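PDB 6GL2: endoglucanase, family GH5 from Zobellia galactanivorans, which hydrolyses hemicelluloses, probably including mixed-linkage beta-glucans, as a glycoside hydrolase of family 5. Local coordinates for residues Thr61-Val66 with Tyr101-Ile106; Val130-Ala135 with Val181-Ala186; Lys193-Val198 with Asp219-Val224; Tyr201-Ala206 with Ser225-Phe230. All blocks are in the same frame, centred on the assembly; numbering follows the deposited sequence.

Interaction 1 of 4, residues Thr61-Val66 with Tyr101-Ile106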
loop_
_atom_site.group_PDB
_atom_site.type_symbol
_atom_site.label_atom_id
_atom_site.label_comp_id
_atom_site.label_asym_id
_atom_site.label_seq_id
_atom_site.Cartn_x
_atom_site.Cartn_y
_atom_site.Cartn_z
ATOM N N THR A 61 -10.644 -5.142 2.566
ATOM C CA THR A 61 -9.572 -4.189 2.955
ATOM C C THR A 61 -9.631 -2.965 2.053
ATOM O O THR A 61 -9.772 -3.082 0.843
ATOM C CB THR A 61 -8.173 -4.764 2.905
ATOM O OG1 THR A 61 -8.101 -5.842 3.853
ATOM C CG2 THR A 61 -7.043 -3.811 3.221
ATOM N N LEU A 62 -9.668 -1.768 2.661
ATOM C CA LEU A 62 -9.439 -0.513 2.028
ATOM C C LEU A 62 -8.022 -0.061 2.281
ATOM O O LEU A 62 -7.595 0.094 3.418
ATOM C CB LEU A 62 -10.373 0.571 2.546
ATOM C CG LEU A 62 -10.230 1.958 1.886
ATOM C CD1 LEU A 62 -10.702 1.938 0.470
ATOM C CD2 LEU A 62 -10.891 3.050 2.724
ATOM N N ARG A 63 -7.252 0.194 1.206
ATOM C CA ARG A 63 -5.980 0.876 1.379
ATOM C C ARG A 63 -6.251 2.400 1.078
ATOM O O ARG A 63 -6.887 2.728 0.077
ATOM C CB ARG A 63 -4.859 0.332 0.473
ATOM C CG ARG A 63 -3.511 1.039 0.644
ATOM C CD ARG A 63 -2.395 0.169 0.154
ATOM N NE ARG A 63 -1.051 0.769 0.191
ATOM C CZ ARG A 63 -0.486 1.419 -0.839
ATOM N NH1 ARG A 63 -1.118 1.669 -1.918
ATOM N NH2 ARG A 63 0.793 1.727 -0.747
ATOM N N LEU A 64 -5.875 3.198 2.057
ATOM C CA LEU A 64 -6.134 4.634 2.124
ATOM C C LEU A 64 -4.787 5.331 2.063
ATOM O O LEU A 64 -4.184 5.730 3.076
ATOM C CB LEU A 64 -6.875 4.927 3.469
ATOM C CG LEU A 64 -7.190 6.377 3.758
ATOM C CD1 LEU A 64 -7.859 7.025 2.546
ATOM C CD2 LEU A 64 -8.066 6.421 5.045
ATOM N N PRO A 65 -4.284 5.490 0.814
ATOM C CA PRO A 65 -2.969 6.154 0.718
ATOM C C PRO A 65 -3.115 7.672 0.963
ATOM O O PRO A 65 -4.085 8.290 0.593
ATOM C CB PRO A 65 -2.637 5.855 -0.749
ATOM C CG PRO A 65 -3.928 5.706 -1.454
ATOM C CD PRO A 65 -4.798 5.075 -0.452
ATOM N N VAL A 66 -2.145 8.174 1.723
ATOM C CA VAL A 66 -2.256 9.595 2.087
ATOM C C VAL A 66 -0.895 10.206 1.844
ATOM O O VAL A 66 0.160 9.736 2.286
ATOM C CB VAL A 66 -2.565 9.758 3.607
ATOM C CG1 VAL A 66 -2.644 11.230 3.995
ATOM C CG2 VAL A 66 -3.890 9.063 3.976
ATOM N N TYR A 101 -10.952 -3.780 6.984
ATOM C CA TYR A 101 -9.626 -3.377 7.402
ATOM C C TYR A 101 -9.295 -2.049 6.655
ATOM O O TYR A 101 -9.770 -1.899 5.520
ATOM C CB TYR A 101 -8.567 -4.419 7.028
ATOM C CG TYR A 101 -8.664 -5.691 7.882
ATOM C CD1 TYR A 101 -9.528 -6.694 7.537
ATOM C CD2 TYR A 101 -7.958 -5.789 9.008
ATOM C CE1 TYR A 101 -9.690 -7.851 8.371
ATOM C CE2 TYR A 101 -8.035 -6.960 9.849
ATOM C CZ TYR A 101 -8.938 -7.893 9.514
ATOM O OH TYR A 101 -9.081 -9.010 10.328
ATOM N N VAL A 102 -8.431 -1.269 7.266
ATOM C CA VAL A 102 -8.048 0.018 6.620
ATOM C C VAL A 102 -6.558 0.100 6.837
ATOM O O VAL A 102 -6.027 -0.007 7.951
ATOM C CB VAL A 102 -8.724 1.244 7.262
ATOM C CG1 VAL A 102 -8.070 2.501 6.726
ATOM C CG2 VAL A 102 -10.187 1.212 6.908
ATOM N N ILE A 103 -5.833 0.455 5.748
ATOM C CA ILE A 103 -4.394 0.708 5.829
ATOM C C ILE A 103 -4.204 2.230 5.578
ATOM O O ILE A 103 -4.592 2.735 4.530
ATOM C CB ILE A 103 -3.654 -0.092 4.729
ATOM C CG1 ILE A 103 -3.807 -1.596 4.858
ATOM C CG2 ILE A 103 -2.190 0.311 4.700
ATOM C CD1 ILE A 103 -3.633 -2.323 3.517
ATOM N N ILE A 104 -3.494 2.857 6.494
ATOM C CA ILE A 104 -3.123 4.293 6.267
ATOM C C ILE A 104 -1.596 4.314 6.122
ATOM O O ILE A 104 -0.884 3.674 6.901
ATOM C CB ILE A 104 -3.499 5.134 7.508
ATOM C CG1 ILE A 104 -5.058 5.196 7.611
ATOM C CG2 ILE A 104 -2.900 6.544 7.385
ATOM C CD1 ILE A 104 -5.519 5.829 8.947
ATOM N N ASN A 105 -1.090 5.077 5.130
ATOM C CA ASN A 105 0.347 5.131 4.863
ATOM C C ASN A 105 0.827 6.544 4.767
ATOM O O ASN A 105 0.122 7.507 5.011
ATOM C CB ASN A 105 0.691 4.304 3.579
ATOM C CG ASN A 105 0.349 4.978 2.295
ATOM O OD1 ASN A 105 -0.141 6.112 2.302
ATOM N ND2 ASN A 105 0.696 4.353 1.155
ATOM N N ILE A 106 2.122 6.661 4.480
ATOM C CA ILE A 106 2.775 7.817 3.912
ATOM C C ILE A 106 3.030 7.540 2.449
ATOM O O ILE A 106 3.751 6.557 2.150
ATOM C CB ILE A 106 4.080 8.192 4.678
ATOM C CG1 ILE A 106 3.799 8.585 6.086
ATOM C CG2 ILE A 106 4.812 9.262 3.900
ATOM C CD1 ILE A 106 5.020 8.997 6.918
#
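Leu62 and Val102 pair in adjacent parallel strands of the TIM barrel, part of a beta-alpha-beta unit whose helix 82-96 packs against the side bearing Leu62, Leu64 and Val102. The strand pairing is tight: Leu62 N donates to Tyr101 O at 2.9 Å, Leu62 O receives Ile103 N, and Leu64 N reaches Ile103 O at 2.8 Å. On the inner side Thr61 CG2 meets Ile103 CD1 at 3.7 Å, beta-branched residues well suited to an extended chain. On the outer side Leu64 CD2 lies alongside Ile104 CG1, both pointing the same way. Every touching residue is buried, and the looser part lies past the last bridge, toward the carboxyl-terminal mouth of the barrel. There Asn105 N, 3.8 Å from Leu64 O, has no partner in the model. The extended Arg63 is held by Asn26, Glu148 and Glu275; Asn105 ND2 lies over one guanidinium face, the planes 82° apart, bonded not to it but to Glu148, the shared acid probably drawing the two donors together. Asparagine suits this place because its side-chain oxygen takes the part of a backbone carbonyl: chi1 of 77° sets CG between its own N and carbonyl carbon, and OD1 accepts Val66 N at 2.9 Å.

Interaction 2 of 4, residues Val130-Ala135 with Val181-Ala186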
loop_
_atom_site.group_PDB
_atom_site.type_symbol
_atom_site.label_atom_id
_atom_site.label_comp_id
_atom_site.label_asym_id
_atom_site.label_seq_id
_atom_site.Cartn_x
_atom_site.Cartn_y
_atom_site.Cartn_z
ATOM N N VAL A 130 6.478 12.920 12.360
ATOM C CA VAL A 130 5.263 12.715 11.580
ATOM C C VAL A 130 4.622 11.424 12.024
ATOM O O VAL A 130 3.410 11.427 12.252
ATOM C CB VAL A 130 5.588 12.769 10.078
ATOM C CG1 VAL A 130 4.379 12.287 9.222
ATOM C CG2 VAL A 130 5.955 14.214 9.709
ATOM N N TRP A 131 5.315 10.284 12.107
ATOM C CA TRP A 131 4.735 9.059 12.528
ATOM C C TRP A 131 4.210 9.132 13.950
ATOM O O TRP A 131 3.200 8.497 14.290
ATOM C CB TRP A 131 5.579 7.772 12.259
ATOM C CG TRP A 131 5.167 7.125 10.989
ATOM C CD1 TRP A 131 5.911 6.990 9.813
ATOM C CD2 TRP A 131 3.873 6.587 10.708
ATOM N NE1 TRP A 131 5.154 6.392 8.847
ATOM C CE2 TRP A 131 3.893 6.112 9.338
ATOM C CE3 TRP A 131 2.722 6.401 11.464
ATOM C CZ2 TRP A 131 2.774 5.602 8.732
ATOM C CZ3 TRP A 131 1.638 5.860 10.856
ATOM C CH2 TRP A 131 1.636 5.428 9.510
ATOM N N THR A 132 4.929 9.820 14.850
ATOM C CA THR A 132 4.380 9.970 16.175
ATOM C C THR A 132 2.971 10.601 16.153
ATOM O O THR A 132 2.101 10.138 16.853
ATOM C CB THR A 132 5.343 10.771 17.059
ATOM O OG1 THR A 132 6.554 10.012 17.220
ATOM C CG2 THR A 132 4.754 11.002 18.476
ATOM N N GLN A 133 2.835 11.636 15.357
ATOM C CA GLN A 133 1.587 12.307 15.240
ATOM C C GLN A 133 0.460 11.490 14.639
ATOM O O GLN A 133 -0.677 11.514 15.109
ATOM C CB GLN A 133 1.707 13.621 14.550
ATOM C CG GLN A 133 2.557 14.627 15.281
ATOM C CD GLN A 133 2.783 15.809 14.363
ATOM O OE1 GLN A 133 1.862 16.630 14.202
ATOM N NE2 GLN A 133 3.972 15.937 13.805
ATOM N N ILE A 134 0.745 10.766 13.555
ATOM C CA ILE A 134 -0.265 9.929 12.931
ATOM C C ILE A 134 -0.647 8.823 13.925
ATOM O O ILE A 134 -1.817 8.585 14.129
ATOM C CB ILE A 134 0.256 9.301 11.608
ATOM C CG1 ILE A 134 0.648 10.425 10.602
ATOM C CG2 ILE A 134 -0.861 8.402 11.039
ATOM C CD1 ILE A 134 1.433 9.830 9.414
ATOM N N ALA A 135 0.373 8.191 14.527
ATOM C CA ALA A 135 0.086 7.143 15.409
ATOM C C ALA A 135 -0.754 7.633 16.600
ATOM O O ALA A 135 -1.669 6.934 17.047
ATOM C CB ALA A 135 1.436 6.580 15.914
ATOM N N VAL A 181 8.765 2.579 12.570
ATOM C CA VAL A 181 8.280 1.558 13.499
ATOM C C VAL A 181 8.515 1.964 14.942
ATOM O O VAL A 181 7.650 1.845 15.788
ATOM C CB VAL A 181 8.852 0.167 13.163
ATOM C CG1 VAL A 181 8.596 -0.885 14.276
ATOM C CG2 VAL A 181 8.362 -0.321 11.813
ATOM N N ASP A 182 9.739 2.401 15.243
ATOM C CA ASP A 182 10.037 2.786 16.601
ATOM C C ASP A 182 9.090 3.894 17.061
ATOM O O ASP A 182 8.606 3.883 18.215
ATOM C CB ASP A 182 11.506 3.199 16.723
ATOM C CG ASP A 182 12.481 2.069 16.654
ATOM O OD1 ASP A 182 12.158 0.912 16.799
ATOM O OD2 ASP A 182 13.709 2.424 16.559
ATOM N N ALA A 183 8.853 4.894 16.231
ATOM C CA ALA A 183 7.981 5.964 16.622
ATOM C C ALA A 183 6.565 5.441 16.929
ATOM O O ALA A 183 5.903 5.852 17.889
ATOM C CB ALA A 183 7.892 7.053 15.513
ATOM N N ILE A 184 6.027 4.608 16.059
ATOM C CA ILE A 184 4.728 4.049 16.255
ATOM C C ILE A 184 4.678 3.292 17.591
ATOM O O ILE A 184 3.779 3.479 18.402
ATOM C CB ILE A 184 4.308 3.106 15.111
ATOM C CG1 ILE A 184 4.125 3.962 13.815
ATOM C CG2 ILE A 184 3.065 2.303 15.505
ATOM C CD1 ILE A 184 4.114 3.120 12.534
ATOM N N ARG A 185 5.644 2.372 17.800
ATOM C CA ARG A 185 5.564 1.560 18.980
ATOM C C ARG A 185 5.745 2.389 20.272
ATOM O O ARG A 185 5.139 2.038 21.298
ATOM C CB ARG A 185 6.662 0.474 18.937
ATOM C CG ARG A 185 6.523 -0.505 17.768
ATOM C CD ARG A 185 5.269 -1.330 17.942
ATOM N NE ARG A 185 5.175 -2.397 16.882
ATOM C CZ ARG A 185 4.066 -2.718 16.245
ATOM N NH1 ARG A 185 2.943 -2.091 16.444
ATOM N NH2 ARG A 185 4.119 -3.656 15.329
ATOM N N ALA A 186 6.529 3.450 20.197
ATOM C CA ALA A 186 6.810 4.237 21.412
ATOM C C ALA A 186 5.566 4.931 21.866
ATOM O O ALA A 186 5.477 5.290 23.037
ATOM C CB ALA A 186 7.880 5.280 21.120
HETATM O O HOH W 1 6.897 8.145 19.089
#
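Thr132 OG1 is gripped twice: it bonds to Ser128 O one turn back in its own helix, and it accepts from a water at 2.7 Å. The same water donates to Ala183 O at 2.8 Å, which bridges helices 117-137 and 167-186 on the outside of the barrel. The axes of 130-135 and 181-186 approach to 8.2 Å and cross at -38°, made possible by alanines: Ala183 CB touches Thr132 OG1 and Trp131 CB, while Ala135 CB rests near Ile184 CA. Toward the barrel the contact turns apolar. Ile184 reaches alongside Trp131, with CG1 3.7 Å from CE3, and its CD1 lies over one face of the six-membered ring, 4.0 Å from the centroid, a CH-pi contact. CG1 points that way because it is anti to the carbonyl carbon (chi1 -67°). Ile134 CD1 covers the opposite face, and Trp131 NE1 is hydrogen-bonded to Thr149 O, which helps fix the rotation of the indole. Were Trp131 an alanine, Ile184 CD1 and Ile134 CD1 would probably lose the flat surface between them, and Thr149 O its indole donor. With no direct hydrogen bond between the segments, the helices are joined by apolar packing toward the strands and by one water beside Thr132.

Interaction 3 of 4, residues Lys193-Val198 with Asp219-Val224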
loop_
_atom_site.group_PDB
_atom_site.type_symbol
_atom_site.label_atom_id
_atom_site.label_comp_id
_atom_site.label_asym_id
_atom_site.label_seq_id
_atom_site.Cartn_x
_atom_site.Cartn_y
_atom_site.Cartn_z
ATOM N N LYS A 193 0.986 -3.038 19.578
ATOM C CA LYS A 193 0.570 -4.325 19.025
ATOM C C LYS A 193 0.063 -4.271 17.572
ATOM O O LYS A 193 -0.035 -5.287 16.891
ATOM C CB LYS A 193 -0.646 -4.818 19.876
ATOM C CG LYS A 193 -0.514 -4.747 21.418
ATOM C CD LYS A 193 -1.163 -3.505 22.063
ATOM C CE LYS A 193 -0.774 -3.472 23.541
ATOM N NZ LYS A 193 -0.676 -4.818 24.200
ATOM N N ARG A 194 -0.253 -3.042 17.108
ATOM C CA ARG A 194 -0.920 -2.873 15.824
ATOM C C ARG A 194 -0.055 -3.512 14.694
ATOM O O ARG A 194 1.190 -3.397 14.734
ATOM C CB ARG A 194 -1.057 -1.323 15.546
ATOM C CG ARG A 194 -1.933 -1.057 14.334
ATOM C CD ARG A 194 -2.163 0.427 14.116
ATOM N NE ARG A 194 -2.682 1.085 15.319
ATOM C CZ ARG A 194 -3.870 0.874 15.824
ATOM N NH1 ARG A 194 -4.164 1.453 17.004
ATOM N NH2 ARG A 194 -4.767 0.140 15.210
ATOM N N LYS A 195 -0.686 -4.050 13.700
ATOM C CA LYS A 195 0.044 -4.538 12.496
ATOM C C LYS A 195 0.594 -3.363 11.704
ATOM O O LYS A 195 -0.074 -2.329 11.549
ATOM C CB LYS A 195 -0.859 -5.380 11.622
ATOM C CG LYS A 195 -1.284 -6.700 12.294
ATOM C CD LYS A 195 -0.185 -7.686 12.675
ATOM C CE LYS A 195 -0.882 -8.910 13.331
ATOM N NZ LYS A 195 -0.988 -8.814 14.786
ATOM N N ILE A 196 1.878 -3.460 11.316
ATOM C CA ILE A 196 2.585 -2.443 10.531
ATOM C C ILE A 196 3.095 -3.080 9.267
ATOM O O ILE A 196 3.786 -4.117 9.336
ATOM C CB ILE A 196 3.717 -1.795 11.334
ATOM C CG1 ILE A 196 3.255 -1.160 12.603
ATOM C CG2 ILE A 196 4.384 -0.769 10.412
ATOM C CD1 ILE A 196 4.373 -0.672 13.462
ATOM N N MET A 197 2.793 -2.575 8.093
ATOM C CA MET A 197 3.309 -2.973 6.841
ATOM C C MET A 197 4.551 -2.204 6.490
ATOM O O MET A 197 4.540 -0.946 6.425
ATOM C CB MET A 197 2.206 -2.770 5.764
ATOM C CG MET A 197 1.124 -3.826 5.770
ATOM S SD MET A 197 -0.328 -3.331 4.758
ATOM C CE MET A 197 0.490 -2.984 3.214
ATOM N N VAL A 198 5.626 -2.930 6.280
ATOM C CA VAL A 198 6.942 -2.396 6.001
ATOM C C VAL A 198 7.400 -2.833 4.640
ATOM O O VAL A 198 7.578 -4.027 4.415
ATOM C CB VAL A 198 7.943 -2.776 7.124
ATOM C CG1 VAL A 198 9.392 -2.423 6.834
ATOM C CG2 VAL A 198 7.526 -2.230 8.495
ATOM N N ASP A 219 10.381 -7.141 14.804
ATOM C CA ASP A 219 9.037 -6.914 15.307
ATOM C C ASP A 219 8.064 -7.936 14.752
ATOM O O ASP A 219 7.870 -8.055 13.540
ATOM C CB ASP A 219 8.637 -5.500 14.914
ATOM C CG ASP A 219 7.322 -5.034 15.515
ATOM O OD1 ASP A 219 6.284 -5.703 15.427
ATOM O OD2 ASP A 219 7.382 -3.906 16.154
ATOM N N LYS A 220 7.450 -8.712 15.646
ATOM C CA LYS A 220 6.664 -9.799 15.220
ATOM C C LYS A 220 5.334 -9.403 14.584
ATOM O O LYS A 220 4.720 -10.201 13.967
ATOM C CB LYS A 220 6.406 -10.751 16.384
ATOM C CG LYS A 220 5.421 -10.265 17.377
ATOM C CD LYS A 220 5.148 -11.340 18.473
ATOM C CE LYS A 220 4.436 -10.745 19.669
ATOM N NZ LYS A 220 3.048 -10.259 19.382
ATOM N N ASN A 221 4.941 -8.142 14.750
ATOM C CA ASN A 221 3.705 -7.602 14.158
ATOM C C ASN A 221 3.954 -6.770 12.925
ATOM O O ASN A 221 3.012 -6.049 12.498
ATOM C CB ASN A 221 2.914 -6.892 15.239
ATOM C CG ASN A 221 2.277 -7.894 16.198
ATOM O OD1 ASN A 221 1.562 -8.792 15.781
ATOM N ND2 ASN A 221 2.535 -7.692 17.471
ATOM N N VAL A 222 5.058 -6.970 12.269
ATOM C CA VAL A 222 5.355 -6.397 10.980
ATOM C C VAL A 222 5.028 -7.327 9.891
ATOM O O VAL A 222 5.365 -8.554 9.926
ATOM C CB VAL A 222 6.796 -5.928 10.878
ATOM C CG1 VAL A 222 7.152 -5.650 9.379
ATOM C CG2 VAL A 222 6.942 -4.618 11.706
ATOM N N ILE A 223 4.251 -6.892 8.899
ATOM C CA ILE A 223 3.894 -7.512 7.622
ATOM C C ILE A 223 4.707 -6.908 6.491
ATOM O O ILE A 223 4.969 -5.705 6.494
ATOM C CB ILE A 223 2.371 -7.305 7.360
ATOM C CG1 ILE A 223 1.502 -7.878 8.477
ATOM C CG2 ILE A 223 1.918 -7.715 5.993
ATOM C CD1 ILE A 223 0.048 -7.341 8.455
ATOM N N VAL A 224 5.132 -7.736 5.514
ATOM C CA VAL A 224 5.877 -7.212 4.402
ATOM C C VAL A 224 4.909 -6.625 3.394
ATOM O O VAL A 224 3.852 -7.112 3.091
ATOM C CB VAL A 224 6.623 -8.373 3.727
ATOM C CG1 VAL A 224 7.335 -7.926 2.456
ATOM C CG2 VAL A 224 7.607 -9.015 4.743
#
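A beta-alpha-beta unit of the TIM barrel, strand 196-199, helix 207-212 and strand 222-227, brings Ile196 beside Val222 and Met197 beside Ile223 in parallel pairing. Ile196 N donates to Asn221 O at 3.1 Å, Ile196 O accepts Ile223 N, and Val198 N reaches Ile223 O at 2.9 Å. The start of the second strand is shaped by Asp219, whose OD1 takes Asn221 N at 2.9 Å in an Asx turn, within a type I turn running on to Val222. Asparagine suits the position two residues on, since its short amide can reach across to the other segment from within a turn: Lys195 NZ donates to Asn221 OD1 at 2.7 Å, from 45° above the carbonyl plane. To get there the lysine chain folds back, bent at chi2 (-61°) and chi4, and a second acceptor, Ile12 O, takes NZ. The root of the same chain packs on Ile223, Lys195 CB lying 3.8 Å from Ile223 CD1 and the two chains crossing at about a right angle. On the other face Val198 CG2 presses on Val222 CG1 at 3.6 Å; beta-branched valines suit the extended backbone and bring their methyls together here. Met197 CG meets Ile223 CG2 on the Lys195 side. Around this pair, helix 167-186 packs on Ile196 and salt-bridges Asp219 through Arg185, helix 14-20 covers Ile223 through Phe17 and Val18, and Met197 leans on strand 145-148.

Interaction 4 of 4, residues Tyr201-Ala206 with Ser225-Phe230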
loop_
_atom_site.group_PDB
_atom_site.type_symbol
_atom_site.label_atom_id
_atom_site.label_comp_id
_atom_site.label_asym_id
_atom_site.label_seq_id
_atom_site.Cartn_x
_atom_site.Cartn_y
_atom_site.Cartn_z
ATOM N N TYR A 201 12.646 -1.530 -0.515
ATOM C CA TYR A 201 12.983 -0.364 -1.309
ATOM C C TYR A 201 12.015 -0.322 -2.509
ATOM O O TYR A 201 11.899 -1.272 -3.232
ATOM C CB TYR A 201 14.451 -0.469 -1.748
ATOM C CG TYR A 201 14.895 0.715 -2.592
ATOM C CD1 TYR A 201 14.582 0.811 -3.931
ATOM C CD2 TYR A 201 15.643 1.737 -2.056
ATOM C CE1 TYR A 201 14.975 1.897 -4.715
ATOM C CE2 TYR A 201 16.027 2.834 -2.835
ATOM C CZ TYR A 201 15.711 2.918 -4.141
ATOM O OH TYR A 201 16.080 4.022 -4.872
ATOM N N ALA A 202 11.356 0.837 -2.668
ATOM C CA ALA A 202 10.434 1.076 -3.772
ATOM C C ALA A 202 9.205 0.174 -3.746
ATOM O O ALA A 202 8.477 0.082 -4.747
ATOM C CB ALA A 202 11.106 1.084 -5.124
ATOM N N ALA A 203 9.010 -0.577 -2.674
ATOM C CA ALA A 203 8.078 -1.728 -2.658
ATOM C C ALA A 203 8.402 -2.691 -3.760
ATOM O O ALA A 203 7.566 -3.433 -4.267
ATOM C CB ALA A 203 6.609 -1.302 -2.703
ATOM N N SER A 204 9.687 -2.759 -4.162
ATOM C CA SER A 204 10.183 -3.625 -5.219
ATOM C C SER A 204 10.230 -5.072 -4.828
ATOM O O SER A 204 10.448 -5.431 -3.719
ATOM C CB SER A 204 11.615 -3.176 -5.515
ATOM O OG SER A 204 12.136 -3.887 -6.663
ATOM N N THR A 205 10.124 -5.874 -5.898
ATOM C CA THR A 205 10.316 -7.346 -5.768
ATOM C C THR A 205 11.673 -7.720 -6.376
ATOM O O THR A 205 11.910 -8.949 -6.517
ATOM C CB THR A 205 9.127 -8.125 -6.350
ATOM O OG1 THR A 205 9.066 -7.864 -7.739
ATOM C CG2 THR A 205 7.785 -7.813 -5.626
ATOM N N ALA A 206 12.483 -6.773 -6.800
ATOM C CA ALA A 206 13.855 -7.042 -7.311
ATOM C C ALA A 206 14.558 -7.855 -6.223
ATOM O O ALA A 206 14.439 -7.681 -5.016
ATOM C CB ALA A 206 14.518 -5.738 -7.684
ATOM N N SER A 225 5.281 -5.453 2.874
ATOM C CA SER A 225 4.600 -4.756 1.763
ATOM C C SER A 225 5.445 -4.770 0.494
ATOM O O SER A 225 6.598 -4.281 0.514
ATOM C CB SER A 225 4.328 -3.263 2.156
ATOM O OG SER A 225 3.760 -2.614 1.054
ATOM N N VAL A 226 4.918 -5.287 -0.593
ATOM C CA VAL A 226 5.514 -5.188 -1.916
ATOM C C VAL A 226 4.420 -4.822 -2.877
ATOM O O VAL A 226 3.212 -5.030 -2.591
ATOM C CB VAL A 226 6.248 -6.473 -2.382
ATOM C CG1 VAL A 226 7.505 -6.669 -1.531
ATOM C CG2 VAL A 226 5.324 -7.658 -2.348
ATOM N N HIS A 227 4.801 -4.220 -3.978
ATOM C CA HIS A 227 3.932 -3.915 -5.075
ATOM C C HIS A 227 4.491 -4.630 -6.294
ATOM O O HIS A 227 5.705 -4.549 -6.550
ATOM C CB HIS A 227 3.897 -2.420 -5.336
ATOM C CG HIS A 227 3.430 -1.579 -4.143
ATOM N ND1 HIS A 227 3.484 -0.235 -4.145
ATOM C CD2 HIS A 227 2.869 -1.968 -2.996
ATOM C CE1 HIS A 227 2.992 0.194 -2.937
ATOM N NE2 HIS A 227 2.588 -0.817 -2.270
ATOM N N SER A 228 3.659 -5.212 -7.127
ATOM C CA SER A 228 4.128 -5.929 -8.349
ATOM C C SER A 228 3.092 -5.865 -9.447
ATOM O O SER A 228 2.135 -6.631 -9.438
ATOM C CB SER A 228 4.423 -7.344 -8.000
ATOM O OG SER A 228 5.100 -7.862 -9.223
ATOM N N TYR A 229 3.270 -4.891 -10.300
ATOM C CA TYR A 229 2.417 -4.717 -11.441
ATOM C C TYR A 229 2.865 -5.654 -12.613
ATOM O O TYR A 229 3.303 -5.202 -13.631
ATOM C CB TYR A 229 2.366 -3.313 -11.903
ATOM C CG TYR A 229 1.703 -2.280 -10.963
ATOM C CD1 TYR A 229 2.404 -1.737 -9.897
ATOM C CD2 TYR A 229 0.373 -1.936 -11.108
ATOM C CE1 TYR A 229 1.816 -0.781 -9.103
ATOM C CE2 TYR A 229 -0.216 -0.989 -10.284
ATOM C CZ TYR A 229 0.488 -0.449 -9.310
ATOM O OH TYR A 229 -0.164 0.538 -8.551
ATOM N N PHE A 230 2.824 -6.924 -12.316
ATOM C CA PHE A 230 3.457 -7.971 -13.124
ATOM C C PHE A 230 2.427 -8.530 -14.117
ATOM O O PHE A 230 1.376 -8.939 -13.724
ATOM C CB PHE A 230 3.965 -9.112 -12.239
ATOM C CG PHE A 230 4.924 -10.018 -12.970
ATOM C CD1 PHE A 230 4.430 -10.931 -13.906
ATOM C CD2 PHE A 230 6.270 -9.827 -12.893
ATOM C CE1 PHE A 230 5.319 -11.702 -14.669
ATOM C CE2 PHE A 230 7.145 -10.625 -13.618
ATOM C CZ PHE A 230 6.664 -11.557 -14.527
#
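Ala203 sets its CB over one face of the His227 ring, a CH-pi contact 3.6 Å from the centroid and 16° off the ring normal. The same residue offers its carbonyl: His227 N donates to Ala203 O at 2.9 Å, almost perfectly straight (178°), in the carbonyl plane and on a lone pair. Alanine suits the place because its single methyl fits between the loop backbone and the ring face, only 3.5 Å above the ring plane. Thr205 brings the other large share. Its CG2 points at Val226, 3.8 Å from CB, the two side chains crossing at about a right angle, and it also reaches Ser228 CB. Its OG1 turns instead to Glu255, which Ser228 OG also meets, so the threonine serves an apolar and a polar neighbour at once. The imidazole itself is held through ND1 by Glu152, of the Asn-Glu-Pro motif just after strand 145-148 and probably the acid/base of this family. A leucine instead of His227 would probably leave Glu152 without this hydrogen-bond partner and the Ala203 methyl without a flat ring beneath it. Backbone bond and methyl together help hold the loop before helix 207-212 against the strand end and, with Glu152, probably the turn of the imidazole.

In the fold
The four contacts come in one TIM barrel. Interactions 1, 2 and 3 follow one another along the chain, while 3 and 4 alternate their segments and share strand 222-227. Interactions 1 and 3 lie in the barrel sheet with centres about 14 Å apart and touch through Ile103 and Met197. Interaction 2 lies on the outer helices: Trp131 touches Ile106 of interaction 1, and Arg185 bridges to Asp219 of interaction 3. Interactions 2 and 4 do not touch, with nearest atoms about 11 Å apart. Arg63 and His227 meet at the strand ends, so interactions 1 and 4 converge on the probable active-site mouth, whereas interaction 3 belongs to the barrel wall near the start of its strands and interaction 2 to the helical layer outside.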